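Local atomic coordinates of DNA-binding transcriptional repressor YiaJ (Escherichia coli, PDB entry 1YSQ), a protein that represses transcription of the yiaKLMNOPQRS operon, which may serve the use of 2,3-diketo-L-gulonate, this chain being its C-terminal, IclR-type effector-binding domain. Residues I93-L96 / I101-L104; V135-I140 / Q174-E179; G129-A134 / S155-V160; M69-M74 / A112-S117. One frame throughout, in Å; residues are numbered along the deposited sequence.

Contact 1: I93-L96 / I101-L104; sequences IQPL and ITEL
Ile93 and Thr102 mark the closest approach of two irregular loop segments, with their CA atoms 6.1 Å apart and no hydrogen bond between the segments. The contact is therefore one of van der Waals packing. Ile93 turns its CG2 methyl onto the backbone of Thr102. That CG2 lies 3.8 Å from Thr102 CA and also nears the carbonyl oxygen of Thr102. The methyl gets there because it stands anti to its own backbone N (chi1 -62°, measured to CG1).

Thr102 answers with its own methyl. Its CG2 sits over the face of the peptide group joining Gln94 to Pro95, 3.8 Å from Pro95 N. With chi1 at 57°, OG1 lies between the backbone N and the carbonyl carbon, and the methyl is left facing Pro95. The proline is the centre of an inverse gamma turn, closed by a weak bond from Leu96 N to Gln94 O of 2.9 Å. Gln94 points away from the contact, and its NE2 bonds to His91 O.

Both segments belong to the linker between helix 79-88 and helix 104-117. Ile93 packs on Tyr85 and Trp86 of the first helix, and Trp86 NE1 also bonds to Thr102 O. Glu103 is at the N-cap position of the second helix. The contact brings two parts of the linker together just before that helix begins.

Contact 2: V135-I140 / Q174-E179; sequences VPVFDI and QAISNE
Ser177 and Phe138 make the direct hydrogen bond of this contact. Ser177 OG donates to Phe138 O over 2.7 Å. The C=O...donor angle is 130°, with OG tilted 26° from the carbonyl plane. OG is anti to the serine's backbone N (chi1 172°), which swings it off the helix surface toward the end of the strand. Phe138 O also accepts from a water at 2.9 Å. The same water donates to Ser177 O, so a second, indirect link joins strand end and helix. With an alanine in place of Ser177, Phe138 O would probably lose its direct bond to the helix, and the turn after the strand could shift.

The apolar part lies beside this polar pair. Val137 CG1 meets Ile176 CG2 at 3.8 Å, and the two side chains cross at about a right angle. The same Val137 methyl rests 3.9 Å from Ser177 CA. Phe138 turns its ring the other way. Pro136 CB sits 4.0 Å above one face of the ring, offset toward the rim, and the ring meets Phe76 edge-to-face.

The contact joins the end of strand 130-137 to helix 162-182. On the helix, Ile176 also reaches Ala14 and Leu18 of helix 8-25. On the strand, Val137 pairs with Tyr146 of strand 146-153. An inner strand of the GAF-like antiparallel sheet thus meets helix 162-182, which in turn packs on helix 8-25.

Contact 3: G129-A134 / S155-V160; sequences GVSCIA and SRLKQV
Leu157 reaches from helix 154-160 onto strand 130-137 and is the residue with the most surface buried in this contact. Its CG is anti to the backbone N (chi1 178°), which carries both methyls out toward the strand. The two methyls part there. CD2 goes to Ser131, and CD1 goes to Ile133.

Ser131 and Ile133 lie two positions apart on the strand, so both turn to the helix side. Ser131 CB touches Leu157 CD2 at 3.6 Å. Ser131 OG is a little farther from that methyl, at 4.0 Å. The hydroxyl is hydrogen-bonded to Thr154 OG1, just before the helical segment. Ile133 meets the leucine with its end methyl, its CD1 lying 3.8 Å from Leu157 CD1. The two side chains slant across each other. Ile133 also packs on Leu165 and Leu169 of helix 162-182, and Leu157 on Met121 and Leu152.

Water lies at the outer end. One molecule donates to Gly129 O and accepts from Ser155 N at 3.0 Å, linking the residue just before the strand to the first turn of the helix. On the helix itself, Arg156 NH1 bonds to Gln159 OE1 at 2.8 Å, with the partner in the guanidinium plane. Val160 CG1 lies over the centre of the same guanidinium.

No direct hydrogen bond crosses between the segments. A short helix here packs on the antiparallel sheet of a GAF-like domain. The direct contact is apolar and runs through the two methyls of Leu157, with the buried serine hydroxyl paired with Thr154 and the water link at the outer end.

Contact 4: M69-M74 / A112-S117; sequences MGKIYM and AHIRES. With PO4 (phosphate ion), chain B.
Ile114 packs onto Ile72 and Lys71, and its side chain carries the contact between the two helices. Its CB points at helix 68-75 and splits into two branches. CG2 takes the short way and meets Ile72 CG1 at 3.9 Å, with Ile72 CA close behind. The two isoleucine side chains cross at about a right angle. CG1 is the spacer of the other branch. It stands anti to the carbonyl carbon (chi1 -65°) and carries CD1 to Lys71 CB, 3.7 Å away. Past CB, the lysine chain leaves Ile114 and bends at chi3. Its buried NZ forms salt bridges with Glu110 and Glu125 and bonds to Met121 O.

Near the end of helix 104-117, Ser117 OG and Ser117 N both donate to His113 O, from opposite faces of its plane.

At the start of segment 69-74, Met69 N donates to phosphate O2 over 2.7 Å, nearly straight at 172°. Met69 CG lies 3.2 Å from the same oxygen. Ala68 N, Ser67 OG and Ser149 OG complete the site, and the positive helix start probably favours the anion, which is probably from the crystallisation liquor. Replacing Met69 by an alanine would remove the chain beyond CB and would probably open a gap between the phosphate and strands 28-35 and 146-153.

Helix 68-75 thus lies between helix 104-117 and the antiparallel sheet of the GAF-like domain. Ile72 touches Ala134 and Pro136 of strand 130-137, and Met69 packs on strands 28-35 and 146-153.

Contacts 3 and 4 are buried, contact 2 is partly buried, and contact 1 lies at the surface. Contacts 2 and 3 share strand 130-137 and use consecutive helices at its two ends. Contact 4 reaches the same strand through Ile72, whose CD1 packs against the backbone where Ala134 meets Val135. Contact 1 is nested within the chain loop that contact 4 closes, and Ile101 CD1 touches Lys71 NZ there. No direct hydrogen bond crosses between the paired segments of contacts 1, 3 and 4. Contact 2 differs, adding a serine-to-carbonyl bond where the strand ends. Contacts 1 and 2 lie on opposite sides of the chain's centre, with centres about 29 Å apart.

Contact 1: I93-L96 / I101-L104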
loop_
_atom_site.group_PDB
_atom_site.type_symbol
_atom_site.label_atom_id
_atom_site.label_comp_id
_atom_site.label_asym_id
_atom_site.label_seq_id
_atom_site.Cartn_x
_atom_site.Cartn_y
_atom_site.Cartn_z
ATOM N N ILE A 93 -5.370 -17.839 0.547
ATOM C CA ILE A 93 -5.752 -17.046 1.725
ATOM C C ILE A 93 -5.476 -17.831 3.014
ATOM O O ILE A 93 -6.201 -18.754 3.369
ATOM C CB ILE A 93 -7.233 -16.559 1.657
ATOM C CG1 ILE A 93 -7.455 -15.638 0.442
ATOM C CG2 ILE A 93 -7.633 -15.846 2.960
ATOM C CD1 ILE A 93 -8.874 -15.657 -0.115
ATOM N N GLN A 94 -4.421 -17.443 3.713
ATOM C CA GLN A 94 -3.934 -18.195 4.866
ATOM C C GLN A 94 -3.641 -17.261 6.035
ATOM O O GLN A 94 -3.243 -16.108 5.822
ATOM C CB GLN A 94 -2.671 -18.989 4.486
ATOM C CG GLN A 94 -2.907 -20.122 3.464
ATOM C CD GLN A 94 -3.759 -21.264 4.012
ATOM O OE1 GLN A 94 -3.671 -21.596 5.190
ATOM N NE2 GLN A 94 -4.583 -21.861 3.156
ATOM N N PRO A 95 -3.827 -17.753 7.259
ATOM C CA PRO A 95 -3.596 -16.940 8.459
ATOM C C PRO A 95 -2.117 -16.769 8.755
ATOM O O PRO A 95 -1.559 -17.513 9.575
ATOM C CB PRO A 95 -4.282 -17.746 9.567
ATOM C CG PRO A 95 -4.194 -19.183 9.096
ATOM C CD PRO A 95 -4.277 -19.119 7.595
ATOM N N LEU A 96 -1.498 -15.782 8.119
ATOM C CA LEU A 96 -0.074 -15.514 8.299
ATOM C C LEU A 96 0.248 -15.122 9.738
ATOM O O LEU A 96 1.270 -15.548 10.300
ATOM C CB LEU A 96 0.400 -14.431 7.314
ATOM C CG LEU A 96 0.091 -14.660 5.827
ATOM C CD1 LEU A 96 0.633 -13.502 5.005
ATOM C CD2 LEU A 96 0.638 -15.989 5.314
ATOM N N ILE A 101 -6.541 -11.051 7.709
ATOM C CA ILE A 101 -7.958 -11.071 7.426
ATOM C C ILE A 101 -8.227 -12.222 6.464
ATOM O O ILE A 101 -7.893 -12.139 5.274
ATOM C CB ILE A 101 -8.439 -9.712 6.849
ATOM C CG1 ILE A 101 -8.092 -8.556 7.808
ATOM C CG2 ILE A 101 -9.945 -9.752 6.589
ATOM C CD1 ILE A 101 -8.208 -7.169 7.174
ATOM N N THR A 102 -8.813 -13.298 6.992
ATOM C CA THR A 102 -9.064 -14.519 6.215
ATOM C C THR A 102 -10.544 -14.809 5.938
ATOM O O THR A 102 -10.854 -15.687 5.122
ATOM C CB THR A 102 -8.421 -15.762 6.881
ATOM O OG1 THR A 102 -8.921 -15.914 8.216
ATOM C CG2 THR A 102 -6.918 -15.567 7.063
ATOM N N GLU A 103 -11.436 -14.078 6.613
ATOM C CA GLU A 103 -12.877 -14.246 6.472
ATOM C C GLU A 103 -13.472 -13.128 5.628
ATOM O O GLU A 103 -13.172 -11.942 5.837
ATOM C CB GLU A 103 -13.567 -14.275 7.848
ATOM C CG GLU A 103 -12.915 -15.208 8.862
ATOM C CD GLU A 103 -13.511 -15.072 10.266
ATOM O OE1 GLU A 103 -13.757 -13.921 10.737
ATOM O OE2 GLU A 103 -13.737 -16.126 10.910
ATOM N N LEU A 104 -14.324 -13.510 4.681
ATOM C CA LEU A 104 -14.940 -12.550 3.763
ATOM C C LEU A 104 -15.740 -11.411 4.423
ATOM O O LEU A 104 -15.592 -10.245 4.023
ATOM C CB LEU A 104 -15.788 -13.285 2.715
ATOM C CG LEU A 104 -16.366 -12.468 1.560
ATOM C CD1 LEU A 104 -15.249 -11.667 0.856
ATOM C CD2 LEU A 104 -17.093 -13.382 0.586
#

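Contact 2: V135-I140 / Q174-E179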
loop_
_atom_site.group_PDB
_atom_site.type_symbol
_atom_site.label_atom_id
_atom_site.label_comp_id
_atom_site.label_asym_id
_atom_site.label_seq_id
_atom_site.Cartn_x
_atom_site.Cartn_y
_atom_site.Cartn_z
ATOM N N VAL A 135 -1.903 4.440 0.766
ATOM C CA VAL A 135 -2.875 5.318 0.119
ATOM C C VAL A 135 -2.963 5.023 -1.392
ATOM O O VAL A 135 -2.002 4.549 -1.996
ATOM C CB VAL A 135 -2.533 6.833 0.310
ATOM C CG1 VAL A 135 -2.697 7.267 1.762
ATOM C CG2 VAL A 135 -1.126 7.162 -0.221
ATOM N N PRO A 136 -4.112 5.311 -2.004
ATOM C CA PRO A 136 -4.267 5.204 -3.464
ATOM C C PRO A 136 -3.596 6.348 -4.228
ATOM O O PRO A 136 -3.448 7.436 -3.676
ATOM C CB PRO A 136 -5.788 5.285 -3.651
ATOM C CG PRO A 136 -6.263 6.148 -2.472
ATOM C CD PRO A 136 -5.369 5.719 -1.336
ATOM N N VAL A 137 -3.171 6.080 -5.470
ATOM C CA VAL A 137 -2.788 7.116 -6.431
ATOM C C VAL A 137 -3.885 7.051 -7.486
ATOM O O VAL A 137 -4.050 6.031 -8.149
ATOM C CB VAL A 137 -1.410 6.832 -7.089
ATOM C CG1 VAL A 137 -1.105 7.840 -8.235
ATOM C CG2 VAL A 137 -0.314 6.833 -6.034
ATOM N N PHE A 138 -4.679 8.108 -7.598
ATOM C CA PHE A 138 -5.832 8.069 -8.497
ATOM C C PHE A 138 -5.437 8.475 -9.915
ATOM O O PHE A 138 -4.595 9.364 -10.090
ATOM C CB PHE A 138 -6.932 9.019 -7.979
ATOM C CG PHE A 138 -7.617 8.535 -6.722
ATOM C CD1 PHE A 138 -8.533 7.480 -6.772
ATOM C CD2 PHE A 138 -7.358 9.153 -5.494
ATOM C CE1 PHE A 138 -9.185 7.030 -5.604
ATOM C CE2 PHE A 138 -7.994 8.718 -4.317
ATOM C CZ PHE A 138 -8.917 7.642 -4.383
ATOM N N ASP A 139 -6.046 7.852 -10.919
ATOM C CA ASP A 139 -5.967 8.414 -12.274
ATOM C C ASP A 139 -7.047 9.500 -12.452
ATOM O O ASP A 139 -7.803 9.789 -11.515
ATOM C CB ASP A 139 -6.003 7.336 -13.368
ATOM C CG ASP A 139 -7.368 6.640 -13.514
ATOM O OD1 ASP A 139 -8.416 7.130 -13.010
ATOM O OD2 ASP A 139 -7.475 5.573 -14.159
ATOM N N ILE A 140 -7.111 10.105 -13.640
ATOM C CA ILE A 140 -8.061 11.199 -13.894
ATOM C C ILE A 140 -9.521 10.781 -13.701
ATOM O O ILE A 140 -10.379 11.626 -13.436
ATOM C CB ILE A 140 -7.850 11.837 -15.306
ATOM C CG1 ILE A 140 -7.750 10.760 -16.391
ATOM C CG2 ILE A 140 -6.623 12.776 -15.307
ATOM C CD1 ILE A 140 -8.230 11.221 -17.765
ATOM N N GLN A 174 -0.969 12.463 -3.645
ATOM C CA GLN A 174 -1.700 13.522 -4.339
ATOM C C GLN A 174 -0.845 14.174 -5.427
ATOM O O GLN A 174 -1.328 14.404 -6.533
ATOM C CB GLN A 174 -2.175 14.592 -3.354
ATOM C CG GLN A 174 -3.412 14.200 -2.540
ATOM C CD GLN A 174 -3.673 15.159 -1.363
ATOM O OE1 GLN A 174 -2.748 15.817 -0.859
ATOM N NE2 GLN A 174 -4.929 15.246 -0.942
ATOM N N ALA A 175 0.417 14.461 -5.104
ATOM C CA ALA A 175 1.343 15.082 -6.051
ATOM C C ALA A 175 1.580 14.180 -7.278
ATOM O O ALA A 175 1.507 14.646 -8.425
ATOM C CB ALA A 175 2.661 15.425 -5.362
ATOM N N ILE A 176 1.840 12.895 -7.024
ATOM C CA ILE A 176 1.962 11.896 -8.091
ATOM C C ILE A 176 0.689 11.822 -8.945
ATOM O O ILE A 176 0.752 11.858 -10.171
ATOM C CB ILE A 176 2.313 10.493 -7.502
ATOM C CG1 ILE A 176 3.655 10.546 -6.747
ATOM C CG2 ILE A 176 2.309 9.407 -8.618
ATOM C CD1 ILE A 176 3.955 9.311 -5.865
ATOM N N SER A 177 -0.463 11.714 -8.295
ATOM C CA SER A 177 -1.731 11.637 -9.008
ATOM C C SER A 177 -1.986 12.881 -9.877
ATOM O O SER A 177 -2.443 12.768 -11.033
ATOM C CB SER A 177 -2.872 11.454 -8.015
ATOM O OG SER A 177 -4.113 11.562 -8.674
ATOM N N ASN A 178 -1.692 14.049 -9.309
ATOM C CA ASN A 178 -1.885 15.336 -9.979
ATOM C C ASN A 178 -0.984 15.461 -11.201
ATOM O O ASN A 178 -1.437 15.863 -12.269
ATOM C CB ASN A 178 -1.653 16.501 -8.999
ATOM C CG ASN A 178 -2.801 16.673 -8.015
ATOM O OD1 ASN A 178 -3.907 16.161 -8.238
ATOM N ND2 ASN A 178 -2.548 17.394 -6.914
ATOM N N GLU A 179 0.284 15.093 -11.038
ATOM C CA GLU A 179 1.243 15.084 -12.139
ATOM C C GLU A 179 0.914 14.055 -13.218
ATOM O O GLU A 179 1.089 14.327 -14.402
ATOM C CB GLU A 179 2.659 14.859 -11.620
ATOM C CG GLU A 179 3.318 16.146 -11.152
ATOM C CD GLU A 179 4.647 15.924 -10.454
ATOM O OE1 GLU A 179 4.902 16.648 -9.465
ATOM O OE2 GLU A 179 5.430 15.047 -10.890
HETATM O O HOH W 1 -4.106 11.254 -12.182
#

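Contact 3: G129-A134 / S155-V160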
loop_
_atom_site.group_PDB
_atom_site.type_symbol
_atom_site.label_atom_id
_atom_site.label_comp_id
_atom_site.label_asym_id
_atom_site.label_seq_id
_atom_site.Cartn_x
_atom_site.Cartn_y
_atom_site.Cartn_z
ATOM N N GLY A 129 4.960 -7.178 14.721
ATOM C CA GLY A 129 5.968 -6.134 14.808
ATOM C C GLY A 129 6.184 -5.290 13.559
ATOM O O GLY A 129 6.955 -4.342 13.593
ATOM N N VAL A 130 5.516 -5.635 12.459
ATOM C CA VAL A 130 5.625 -4.890 11.213
ATOM C C VAL A 130 4.235 -4.354 10.864
ATOM O O VAL A 130 3.264 -5.126 10.813
ATOM C CB VAL A 130 6.142 -5.779 10.049
ATOM C CG1 VAL A 130 6.201 -4.994 8.718
ATOM C CG2 VAL A 130 7.509 -6.408 10.400
ATOM N N SER A 131 4.161 -3.039 10.650
ATOM C CA SER A 131 2.929 -2.345 10.250
ATOM C C SER A 131 3.156 -1.539 8.979
ATOM O O SER A 131 4.300 -1.199 8.664
ATOM C CB SER A 131 2.486 -1.407 11.367
ATOM O OG SER A 131 2.188 -2.156 12.533
ATOM N N CYS A 132 2.086 -1.230 8.240
ATOM C CA CYS A 132 2.207 -0.335 7.090
ATOM C C CYS A 132 1.018 0.609 7.019
ATOM O O CYS A 132 -0.058 0.302 7.557
ATOM C CB CYS A 132 2.293 -1.136 5.777
ATOM S SG CYS A 132 3.536 -2.446 5.882
ATOM N N ILE A 133 1.221 1.754 6.362
ATOM C CA ILE A 133 0.110 2.687 6.051
ATOM C C ILE A 133 0.156 2.894 4.545
ATOM O O ILE A 133 1.232 3.128 4.000
ATOM C CB ILE A 133 0.297 4.056 6.749
ATOM C CG1 ILE A 133 0.602 3.890 8.236
ATOM C CG2 ILE A 133 -0.970 4.947 6.576
ATOM C CD1 ILE A 133 1.281 5.124 8.843
ATOM N N ALA A 134 -0.995 2.824 3.876
ATOM C CA ALA A 134 -1.018 2.893 2.414
ATOM C C ALA A 134 -2.126 3.838 1.934
ATOM O O ALA A 134 -3.144 4.032 2.629
ATOM C CB ALA A 134 -1.217 1.493 1.821
ATOM N N SER A 155 5.925 -0.808 16.879
ATOM C CA SER A 155 6.416 -0.066 18.019
ATOM C C SER A 155 6.581 1.410 17.671
ATOM O O SER A 155 6.091 2.291 18.400
ATOM C CB SER A 155 7.751 -0.652 18.454
ATOM O OG SER A 155 8.029 -0.226 19.758
ATOM N N ARG A 156 7.265 1.687 16.557
ATOM C CA ARG A 156 7.465 3.065 16.150
ATOM C C ARG A 156 6.148 3.723 15.736
ATOM O O ARG A 156 5.899 4.883 16.061
ATOM C CB ARG A 156 8.516 3.192 15.037
ATOM C CG ARG A 156 8.830 4.637 14.687
ATOM C CD ARG A 156 9.412 5.430 15.853
ATOM N NE ARG A 156 9.808 6.784 15.463
ATOM C CZ ARG A 156 9.907 7.823 16.293
ATOM N NH1 ARG A 156 9.640 7.694 17.589
ATOM N NH2 ARG A 156 10.269 9.003 15.818
ATOM N N LEU A 157 5.300 2.977 15.037
ATOM C CA LEU A 157 4.019 3.530 14.596
ATOM C C LEU A 157 3.159 3.998 15.786
ATOM O O LEU A 157 2.511 5.054 15.735
ATOM C CB LEU A 157 3.265 2.494 13.771
ATOM C CG LEU A 157 1.879 2.913 13.267
ATOM C CD1 LEU A 157 1.976 4.165 12.410
ATOM C CD2 LEU A 157 1.293 1.768 12.497
ATOM N N LYS A 158 3.170 3.221 16.857
ATOM C CA LYS A 158 2.427 3.598 18.057
ATOM C C LYS A 158 2.979 4.885 18.666
ATOM O O LYS A 158 2.222 5.709 19.181
ATOM C CB LYS A 158 2.410 2.449 19.060
ATOM C CG LYS A 158 1.323 1.436 18.746
ATOM C CD LYS A 158 1.572 0.102 19.403
ATOM C CE LYS A 158 0.544 -0.933 18.938
ATOM N NZ LYS A 158 0.831 -2.270 19.555
ATOM N N GLN A 159 4.294 5.071 18.566
ATOM C CA GLN A 159 4.958 6.252 19.092
ATOM C C GLN A 159 4.653 7.510 18.289
ATOM O O GLN A 159 4.418 8.573 18.862
ATOM C CB GLN A 159 6.478 6.046 19.121
ATOM C CG GLN A 159 6.966 5.027 20.125
ATOM C CD GLN A 159 8.487 4.928 20.147
ATOM O OE1 GLN A 159 9.153 5.453 19.270
ATOM N NE2 GLN A 159 9.029 4.269 21.163
ATOM N N VAL A 160 4.657 7.398 16.962
ATOM C CA VAL A 160 4.468 8.580 16.111
ATOM C C VAL A 160 3.025 8.853 15.684
ATOM O O VAL A 160 2.657 10.011 15.499
ATOM C CB VAL A 160 5.388 8.571 14.879
ATOM C CG1 VAL A 160 6.830 8.661 15.332
ATOM C CG2 VAL A 160 5.184 7.321 14.080
HETATM O O HOH W 2 7.412 -3.441 16.608
#

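Contact 4: M69-M74 / A112-S117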
loop_
_atom_site.group_PDB
_atom_site.type_symbol
_atom_site.label_atom_id
_atom_site.label_comp_id
_atom_site.label_asym_id
_atom_site.label_seq_id
_atom_site.Cartn_x
_atom_site.Cartn_y
_atom_site.Cartn_z
ATOM N N MET A 69 -1.647 -1.992 0.354
ATOM C CA MET A 69 -1.883 -1.499 -1.011
ATOM C C MET A 69 -2.890 -2.388 -1.771
ATOM O O MET A 69 -3.792 -1.872 -2.449
ATOM C CB MET A 69 -0.558 -1.371 -1.769
ATOM C CG MET A 69 0.358 -0.202 -1.259
ATOM S SD MET A 69 1.904 0.044 -2.212
ATOM C CE MET A 69 2.692 -1.340 -1.770
ATOM N N GLY A 70 -2.753 -3.711 -1.630
ATOM C CA GLY A 70 -3.687 -4.656 -2.242
ATOM C C GLY A 70 -5.121 -4.463 -1.748
ATOM O O GLY A 70 -6.070 -4.531 -2.531
ATOM N N LYS A 71 -5.282 -4.198 -0.449
ATOM C CA LYS A 71 -6.611 -3.939 0.109
ATOM C C LYS A 71 -7.208 -2.649 -0.459
ATOM O O LYS A 71 -8.413 -2.582 -0.737
ATOM C CB LYS A 71 -6.571 -3.922 1.640
ATOM C CG LYS A 71 -6.345 -5.321 2.228
ATOM C CD LYS A 71 -6.511 -5.336 3.766
ATOM C CE LYS A 71 -5.417 -4.497 4.438
ATOM N NZ LYS A 71 -5.473 -4.538 5.930
ATOM N N ILE A 72 -6.363 -1.645 -0.685
ATOM C CA ILE A 72 -6.810 -0.416 -1.356
ATOM C C ILE A 72 -7.356 -0.735 -2.749
ATOM O O ILE A 72 -8.434 -0.279 -3.115
ATOM C CB ILE A 72 -5.650 0.598 -1.419
ATOM C CG1 ILE A 72 -5.440 1.211 -0.038
ATOM C CG2 ILE A 72 -5.900 1.708 -2.473
ATOM C CD1 ILE A 72 -4.141 1.951 0.091
ATOM N N TYR A 73 -6.624 -1.542 -3.520
ATOM C CA TYR A 73 -7.109 -1.919 -4.853
ATOM C C TYR A 73 -8.477 -2.580 -4.769
ATOM O O TYR A 73 -9.371 -2.228 -5.521
ATOM C CB TYR A 73 -6.113 -2.847 -5.554
ATOM C CG TYR A 73 -4.773 -2.190 -5.845
ATOM C CD1 TYR A 73 -4.707 -0.900 -6.373
ATOM C CD2 TYR A 73 -3.572 -2.875 -5.610
ATOM C CE1 TYR A 73 -3.471 -0.289 -6.662
ATOM C CE2 TYR A 73 -2.323 -2.267 -5.885
ATOM C CZ TYR A 73 -2.286 -0.982 -6.413
ATOM O OH TYR A 73 -1.071 -0.393 -6.701
ATOM N N MET A 74 -8.651 -3.529 -3.847
ATOM C CA MET A 74 -9.978 -4.162 -3.699
ATOM C C MET A 74 -11.055 -3.175 -3.208
ATOM O O MET A 74 -12.207 -3.233 -3.664
ATOM C CB MET A 74 -9.927 -5.389 -2.790
ATOM C CG MET A 74 -9.241 -6.620 -3.458
ATOM S SD MET A 74 -9.496 -8.254 -2.652
ATOM C CE MET A 74 -8.902 -7.910 -1.156
ATOM N N ALA A 112 -14.857 -1.445 3.368
ATOM C CA ALA A 112 -15.731 -0.279 3.500
ATOM C C ALA A 112 -15.016 0.891 4.181
ATOM O O ALA A 112 -15.115 2.010 3.713
ATOM C CB ALA A 112 -17.009 -0.651 4.247
ATOM N N HIS A 113 -14.284 0.631 5.273
ATOM C CA HIS A 113 -13.509 1.671 5.933
ATOM C C HIS A 113 -12.447 2.272 5.018
ATOM O O HIS A 113 -12.238 3.491 5.038
ATOM C CB HIS A 113 -12.836 1.174 7.230
ATOM C CG HIS A 113 -13.797 0.758 8.304
ATOM N ND1 HIS A 113 -14.909 1.500 8.648
ATOM C CD2 HIS A 113 -13.805 -0.324 9.120
ATOM C CE1 HIS A 113 -15.560 0.893 9.624
ATOM N NE2 HIS A 113 -14.912 -0.217 9.928
ATOM N N ILE A 114 -11.728 1.424 4.271
ATOM C CA ILE A 114 -10.714 1.923 3.321
ATOM C C ILE A 114 -11.317 2.790 2.207
ATOM O O ILE A 114 -10.770 3.841 1.857
ATOM C CB ILE A 114 -9.908 0.729 2.697
ATOM C CG1 ILE A 114 -9.092 0.025 3.796
ATOM C CG2 ILE A 114 -8.980 1.231 1.599
ATOM C CD1 ILE A 114 -8.664 -1.428 3.419
ATOM N N ARG A 115 -12.427 2.326 1.633
ATOM C CA ARG A 115 -13.104 3.055 0.551
ATOM C C ARG A 115 -13.597 4.432 1.025
ATOM O O ARG A 115 -13.460 5.443 0.324
ATOM C CB ARG A 115 -14.254 2.215 -0.024
ATOM C CG ARG A 115 -15.054 2.904 -1.169
ATOM C CD ARG A 115 -14.205 3.283 -2.405
ATOM N NE ARG A 115 -15.003 4.029 -3.391
ATOM C CZ ARG A 115 -15.176 5.350 -3.384
ATOM N NH1 ARG A 115 -14.591 6.089 -2.450
ATOM N NH2 ARG A 115 -15.918 5.944 -4.328
ATOM N N GLU A 116 -14.121 4.472 2.243
ATOM C CA GLU A 116 -14.600 5.725 2.824
ATOM C C GLU A 116 -13.460 6.709 3.119
ATOM O O GLU A 116 -13.531 7.883 2.755
ATOM C CB GLU A 116 -15.392 5.431 4.104
ATOM C CG GLU A 116 -16.762 4.835 3.827
ATOM C CD GLU A 116 -17.235 3.932 4.940
ATOM O OE1 GLU A 116 -16.687 4.015 6.059
ATOM O OE2 GLU A 116 -18.156 3.138 4.682
ATOM N N SER A 117 -12.412 6.225 3.789
ATOM C CA SER A 117 -11.336 7.092 4.266
ATOM C C SER A 117 -10.236 7.336 3.243
ATOM O O SER A 117 -9.497 8.325 3.352
ATOM C CB SER A 117 -10.696 6.500 5.533
ATOM O OG SER A 117 -9.935 5.358 5.181
HETATM P P PO4 B . 1.954 -3.282 1.684
HETATM O O1 PO4 B . 1.394 -3.898 2.979
HETATM O O2 PO4 B . 0.917 -2.517 0.925
HETATM O O3 PO4 B . 3.155 -2.396 1.958
HETATM O O4 PO4 B . 2.406 -4.458 0.834
#